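Local coordinates for Rod shape determining protein RodA (PDB 6BAR) that probably polymerises lipid-linked disaccharide-pentapeptide units into peptidoglycan strands for cell wall elongation, as a membrane-embedded glycosyltransferase of the SEDS family, at residues 39-53 with 332-344. Sequence-based numbering, arbitrary orientation.
With OLC ((2R)-2,3-dihydroxypropyl (9Z)-octadec-9-enoate), chain C; OLC ((2R)-2,3-dihydroxypropyl (9Z)-octadec-9-enoate), chain B.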
loop_
_atom_site.group_PDB
_atom_site.type_symbol
_atom_site.label_atom_id
_atom_site.label_comp_id
_atom_site.label_asym_id
_atom_site.label_seq_id
_atom_site.Cartn_x
_atom_site.Cartn_y
_atom_site.Cartn_z
ATOM N N LEU A 39 -12.871 19.762 -5.373
ATOM C CA LEU A 39 -11.797 18.866 -4.969
ATOM C C LEU A 39 -12.259 17.781 -4.003
ATOM O O LEU A 39 -11.534 16.801 -3.816
ATOM C CB LEU A 39 -10.650 19.664 -4.334
ATOM C CG LEU A 39 -9.231 19.099 -4.472
ATOM C CD1 LEU A 39 -8.802 19.039 -5.934
ATOM C CD2 LEU A 39 -8.231 19.907 -3.652
ATOM N N LEU A 40 -13.435 17.927 -3.382
ATOM C CA LEU A 40 -14.012 16.865 -2.560
ATOM C C LEU A 40 -14.828 15.866 -3.368
ATOM O O LEU A 40 -15.068 14.754 -2.888
ATOM C CB LEU A 40 -14.909 17.450 -1.458
ATOM C CG LEU A 40 -14.261 18.197 -0.288
ATOM C CD1 LEU A 40 -15.317 18.835 0.612
ATOM C CD2 LEU A 40 -13.365 17.274 0.522
ATOM N N TYR A 41 -15.265 16.241 -4.574
ATOM C CA TYR A 41 -16.058 15.346 -5.412
ATOM C C TYR A 41 -15.202 14.258 -6.037
ATOM O O TYR A 41 -15.617 13.096 -6.086
ATOM C CB TYR A 41 -16.766 16.149 -6.501
ATOM C CG TYR A 41 -17.694 15.361 -7.408
ATOM C CD1 TYR A 41 -19.001 15.076 -7.020
ATOM C CD2 TYR A 41 -17.280 14.947 -8.671
ATOM C CE1 TYR A 41 -19.864 14.378 -7.854
ATOM C CE2 TYR A 41 -18.135 14.250 -9.515
ATOM C CZ TYR A 41 -19.427 13.966 -9.100
ATOM O OH TYR A 41 -20.283 13.272 -9.929
ATOM N N ARG A 42 -14.015 14.619 -6.532
ATOM C CA ARG A 42 -13.135 13.626 -7.141
ATOM C C ARG A 42 -12.814 12.506 -6.165
ATOM O O ARG A 42 -12.876 11.325 -6.524
ATOM C CB ARG A 42 -11.851 14.291 -7.633
ATOM C CG ARG A 42 -12.076 15.353 -8.693
ATOM C CD ARG A 42 -11.097 16.501 -8.525
ATOM N NE ARG A 42 -11.197 17.488 -9.596
ATOM C CZ ARG A 42 -10.352 17.562 -10.617
ATOM N NH1 ARG A 42 -9.343 16.706 -10.711
ATOM N NH2 ARG A 42 -10.517 18.493 -11.544
ATOM N N GLN A 43 -12.503 12.849 -4.912
ATOM C CA GLN A 43 -12.194 11.795 -3.958
ATOM C C GLN A 43 -13.435 11.060 -3.478
ATOM O O GLN A 43 -13.349 9.881 -3.131
ATOM C CB GLN A 43 -11.435 12.336 -2.752
ATOM C CG GLN A 43 -10.729 11.211 -2.034
ATOM C CD GLN A 43 -9.889 11.667 -0.883
ATOM O OE1 GLN A 43 -10.378 12.322 0.032
ATOM N NE2 GLN A 43 -8.610 11.313 -0.908
ATOM N N SER A 44 -14.593 11.713 -3.449
ATOM C CA SER A 44 -15.802 10.962 -3.137
ATOM C C SER A 44 -16.083 9.917 -4.214
ATOM O O SER A 44 -16.420 8.765 -3.901
ATOM C CB SER A 44 -16.982 11.914 -2.957
ATOM O OG SER A 44 -16.852 12.636 -1.740
ATOM N N VAL A 45 -15.919 10.288 -5.487
ATOM C CA VAL A 45 -16.096 9.320 -6.567
ATOM C C VAL A 45 -15.034 8.232 -6.479
ATOM O O VAL A 45 -15.299 7.058 -6.768
ATOM C CB VAL A 45 -16.082 10.027 -7.936
ATOM C CG1 VAL A 45 -16.070 9.003 -9.063
ATOM C CG2 VAL A 45 -17.287 10.936 -8.062
ATOM N N ALA A 46 -13.817 8.599 -6.075
ATOM C CA ALA A 46 -12.796 7.585 -5.843
ATOM C C ALA A 46 -13.215 6.615 -4.747
ATOM O O ALA A 46 -12.995 5.411 -4.873
ATOM C CB ALA A 46 -11.464 8.238 -5.494
ATOM N N LEU A 47 -13.802 7.112 -3.656
ATOM C CA LEU A 47 -14.248 6.203 -2.601
ATOM C C LEU A 47 -15.327 5.267 -3.117
ATOM O O LEU A 47 -15.310 4.066 -2.823
ATOM C CB LEU A 47 -14.766 6.980 -1.385
ATOM C CG LEU A 47 -15.392 6.158 -0.239
ATOM C CD1 LEU A 47 -14.360 5.338 0.536
ATOM C CD2 LEU A 47 -16.177 7.053 0.707
ATOM N N GLY A 48 -16.284 5.806 -3.870
ATOM C CA GLY A 48 -17.294 4.953 -4.473
ATOM C C GLY A 48 -16.680 3.866 -5.334
ATOM O O GLY A 48 -16.997 2.684 -5.186
ATOM N N LEU A 49 -15.781 4.257 -6.243
ATOM C CA LEU A 49 -15.073 3.288 -7.075
ATOM C C LEU A 49 -14.290 2.290 -6.235
ATOM O O LEU A 49 -14.215 1.108 -6.578
ATOM C CB LEU A 49 -14.126 4.006 -8.030
ATOM C CG LEU A 49 -14.779 4.861 -9.096
ATOM C CD1 LEU A 49 -13.699 5.565 -9.883
ATOM C CD2 LEU A 49 -15.631 3.977 -9.991
ATOM N N GLY A 50 -13.690 2.750 -5.137
ATOM C CA GLY A 50 -12.863 1.870 -4.332
ATOM C C GLY A 50 -13.685 0.806 -3.639
ATOM O O GLY A 50 -13.379 -0.385 -3.729
ATOM N N LEU A 51 -14.739 1.226 -2.939
ATOM C CA LEU A 51 -15.661 0.267 -2.341
ATOM C C LEU A 51 -16.246 -0.657 -3.397
ATOM O O LEU A 51 -16.337 -1.868 -3.185
ATOM C CB LEU A 51 -16.781 0.989 -1.593
ATOM C CG LEU A 51 -16.313 1.943 -0.496
ATOM C CD1 LEU A 51 -17.498 2.561 0.231
ATOM C CD2 LEU A 51 -15.389 1.231 0.479
ATOM N N LEU A 52 -16.633 -0.107 -4.548
ATOM C CA LEU A 52 -17.213 -0.936 -5.593
ATOM C C LEU A 52 -16.225 -1.986 -6.082
ATOM O O LEU A 52 -16.591 -3.149 -6.269
ATOM C CB LEU A 52 -17.678 -0.064 -6.751
ATOM C CG LEU A 52 -18.255 -0.841 -7.930
ATOM C CD1 LEU A 52 -19.417 -1.725 -7.488
ATOM C CD2 LEU A 52 -18.694 0.146 -8.985
ATOM N N LEU A 53 -14.968 -1.594 -6.298
ATOM C CA LEU A 53 -13.961 -2.538 -6.769
ATOM C C LEU A 53 -13.638 -3.575 -5.704
ATOM O O LEU A 53 -13.466 -4.761 -6.010
ATOM C CB LEU A 53 -12.695 -1.790 -7.179
ATOM C CG LEU A 53 -11.537 -2.708 -7.553
ATOM C CD1 LEU A 53 -11.913 -3.538 -8.770
ATOM C CD2 LEU A 53 -10.280 -1.903 -7.806
ATOM N N PHE A 332 -6.096 8.169 4.049
ATOM C CA PHE A 332 -6.251 9.453 4.725
ATOM C C PHE A 332 -5.889 10.644 3.850
ATOM O O PHE A 332 -6.662 11.605 3.760
ATOM C CB PHE A 332 -5.397 9.479 6.000
ATOM C CG PHE A 332 -5.626 10.692 6.858
ATOM C CD1 PHE A 332 -6.728 10.759 7.696
ATOM C CD2 PHE A 332 -4.741 11.764 6.829
ATOM C CE1 PHE A 332 -6.948 11.872 8.484
ATOM C CE2 PHE A 332 -4.951 12.881 7.619
ATOM C CZ PHE A 332 -6.058 12.935 8.448
ATOM N N SER A 333 -4.722 10.624 3.217
ATOM C CA SER A 333 -4.303 11.762 2.414
ATOM C C SER A 333 -5.094 11.824 1.110
ATOM O O SER A 333 -5.730 10.852 0.687
ATOM C CB SER A 333 -2.803 11.689 2.120
ATOM O OG SER A 333 -2.365 12.841 1.419
ATOM N N TYR A 334 -5.046 12.993 0.473
ATOM C CA TYR A 334 -5.789 13.219 -0.761
ATOM C C TYR A 334 -5.157 12.463 -1.923
ATOM O O TYR A 334 -3.931 12.405 -2.053
ATOM C CB TYR A 334 -5.847 14.715 -1.087
ATOM C CG TYR A 334 -6.436 14.995 -2.447
ATOM C CD1 TYR A 334 -7.812 14.969 -2.645
ATOM C CD2 TYR A 334 -5.621 15.257 -3.538
ATOM C CE1 TYR A 334 -8.360 15.210 -3.889
ATOM C CE2 TYR A 334 -6.159 15.496 -4.786
ATOM C CZ TYR A 334 -7.529 15.473 -4.955
ATOM O OH TYR A 334 -8.071 15.714 -6.195
ATOM N N GLY A 335 -6.006 11.893 -2.780
ATOM C CA GLY A 335 -5.539 11.084 -3.891
ATOM C C GLY A 335 -6.482 9.951 -4.242
ATOM O O GLY A 335 -6.634 8.996 -3.472
ATOM N N GLY A 336 -7.115 10.043 -5.412
ATOM C CA GLY A 336 -8.134 9.066 -5.767
ATOM C C GLY A 336 -7.567 7.694 -6.076
ATOM O O GLY A 336 -8.147 6.670 -5.699
ATOM N N SER A 337 -6.425 7.654 -6.762
ATOM C CA SER A 337 -5.812 6.375 -7.091
ATOM C C SER A 337 -5.308 5.661 -5.844
ATOM O O SER A 337 -5.464 4.444 -5.724
ATOM C CB SER A 337 -4.665 6.579 -8.072
ATOM O OG SER A 337 -3.427 6.617 -7.378
ATOM N N SER A 338 -4.673 6.388 -4.919
ATOM C CA SER A 338 -4.173 5.739 -3.710
ATOM C C SER A 338 -5.318 5.176 -2.884
ATOM O O SER A 338 -5.238 4.050 -2.384
ATOM C CB SER A 338 -3.347 6.715 -2.878
ATOM O OG SER A 338 -2.851 6.071 -1.716
ATOM N N LEU A 339 -6.395 5.947 -2.734
ATOM C CA LEU A 339 -7.580 5.451 -2.046
ATOM C C LEU A 339 -8.114 4.185 -2.705
ATOM O O LEU A 339 -8.333 3.167 -2.036
ATOM C CB LEU A 339 -8.654 6.531 -2.037
ATOM C CG LEU A 339 -9.833 6.220 -1.138
ATOM C CD1 LEU A 339 -9.366 6.268 0.306
ATOM C CD2 LEU A 339 -10.927 7.227 -1.395
ATOM N N ILE A 340 -8.346 4.238 -4.021
ATOM C CA ILE A 340 -8.901 3.084 -4.721
ATOM C C ILE A 340 -7.983 1.875 -4.580
ATOM O O ILE A 340 -8.444 0.763 -4.307
ATOM C CB ILE A 340 -9.166 3.429 -6.197
ATOM C CG1 ILE A 340 -10.366 4.368 -6.308
ATOM C CG2 ILE A 340 -9.412 2.166 -7.001
ATOM C CD1 ILE A 340 -10.645 4.835 -7.719
ATOM N N ALA A 341 -6.674 2.075 -4.734
ATOM C CA ALA A 341 -5.742 0.955 -4.681
ATOM C C ALA A 341 -5.631 0.385 -3.274
ATOM O O ALA A 341 -5.516 -0.834 -3.101
ATOM C CB ALA A 341 -4.371 1.392 -5.185
ATOM N N THR A 342 -5.652 1.244 -2.252
ATOM C CA THR A 342 -5.627 0.746 -0.882
ATOM C C THR A 342 -6.886 -0.044 -0.576
ATOM O O THR A 342 -6.829 -1.094 0.071
ATOM C CB THR A 342 -5.475 1.898 0.112
ATOM O OG1 THR A 342 -4.348 2.703 -0.252
ATOM C CG2 THR A 342 -5.260 1.354 1.519
ATOM N N LEU A 343 -8.035 0.439 -1.047
ATOM C CA LEU A 343 -9.271 -0.307 -0.853
ATOM C C LEU A 343 -9.231 -1.648 -1.578
ATOM O O LEU A 343 -9.686 -2.661 -1.040
ATOM C CB LEU A 343 -10.455 0.530 -1.322
ATOM C CG LEU A 343 -10.714 1.697 -0.387
ATOM C CD1 LEU A 343 -12.047 2.311 -0.726
ATOM C CD2 LEU A 343 -10.674 1.246 1.068
ATOM N N ALA A 344 -8.691 -1.678 -2.795
ATOM C CA ALA A 344 -8.615 -2.935 -3.533
ATOM C C ALA A 344 -7.697 -3.928 -2.836
ATOM O O ALA A 344 -8.030 -5.114 -2.709
ATOM C CB ALA A 344 -8.138 -2.676 -4.961
HETATM C C10 OLC C . -5.367 -3.792 -8.326
HETATM C C9 OLC C . -5.430 -2.545 -7.817
HETATM C C8 OLC C . -4.810 -1.383 -8.565
HETATM C C24 OLC C . -9.817 9.063 -10.613
HETATM C C7 OLC C . -5.617 -0.123 -8.322
HETATM C C6 OLC C . -5.396 0.851 -9.460
HETATM C C5 OLC C . -4.959 2.202 -8.934
HETATM C C4 OLC C . -5.477 3.293 -9.848
HETATM C C3 OLC C . -6.988 3.209 -9.950
HETATM C C2 OLC C . -7.552 4.563 -10.338
HETATM C C21 OLC C . -9.115 6.775 -11.314
HETATM C C1 OLC C . -8.624 4.437 -11.404
HETATM C C22 OLC C . -10.293 7.682 -11.009
HETATM O O19 OLC C . -8.663 3.458 -12.127
HETATM O O25 OLC C . -10.714 9.626 -9.680
HETATM O O23 OLC C . -11.119 7.788 -12.144
HETATM O O20 OLC C . -9.582 5.459 -11.556
HETATM C C18 OLC B . -17.104 5.081 5.039
HETATM C C10 OLC B . -18.627 13.563 2.249
HETATM C C9 OLC B . -19.538 14.560 2.225
HETATM C C17 OLC B . -16.770 6.531 5.333
HETATM C C11 OLC B . -19.056 12.120 2.082
HETATM C C8 OLC B . -19.079 15.993 2.398
HETATM C C24 OLC B . -16.512 24.272 9.150
HETATM C C16 OLC B . -17.358 7.449 4.276
HETATM C C12 OLC B . -17.848 11.209 2.124
HETATM C C7 OLC B . -18.289 16.105 3.687
HETATM C C15 OLC B . -17.023 8.891 4.607
HETATM C C13 OLC B . -18.237 9.839 2.642
HETATM C C6 OLC B . -17.092 17.019 3.518
HETATM C C14 OLC B . -18.128 9.823 4.152
HETATM C C5 OLC B . -16.427 17.265 4.862
HETATM C C4 OLC B . -17.399 17.914 5.829
HETATM C C3 OLC B . -16.999 19.338 6.174
HETATM C C2 OLC B . -17.141 20.246 4.962
HETATM C C21 OLC B . -16.677 23.459 6.815
HETATM C C1 OLC B . -17.355 21.701 5.352
HETATM C C22 OLC B . -15.866 23.385 8.101
HETATM O O19 OLC B . -18.460 22.189 5.213
HETATM O O25 OLC B . -15.827 24.202 10.382
HETATM O O23 OLC B . -15.824 22.060 8.582
HETATM O O20 OLC B . -16.294 22.485 5.862
#
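Ala46 faces Gly336 and Gly50 faces Ile340 where helices 39-53 and 336-344 run nearly parallel, 19° apart, with their axes approaching to 8.1 Å. Small residues at both levels permit this closeness: the CB of Ala46 rests on the CA of Gly336, and Gly50 presents bare backbone to Ile340 and Leu343. Ile340 is a knob in the hole formed by Ala46, Leu49, Gly50 and Leu53; its CG1, anti to the carbonyl carbon (chi1 -72°), lies over the backbone at Ala46 and Gly50, and CD1 reaches on to Leu49 CB at 3.6 Å. Leu343 places CD1 3.7 Å from Gly50 C, where it also touches the ends of Leu47 and Leu51, while Leu339 CD2 lies 3.8 Å from Leu47 CB. Toward the N-terminal ends polar groups enter. The extended Gln43 side chain sends NE2 to the loop before helix 336-344, giving a weak, bent hydrogen bond to Ser333 O (3.3 Å, 136° at the hydrogen). Beyond it, Leu39 crosses the Tyr334 side chain at about a right angle, with CD1 3.4 Å from Tyr334 OH. Both helices overlap predicted membrane spans of this SEDS-family protein; one monoolein chain follows Ser337, Ala341 and Ala344, another touches Leu40 and Leu47. Helix 13-30 packs against Leu40, Gln43 and Ser44, and helix 266-288 meets Phe332.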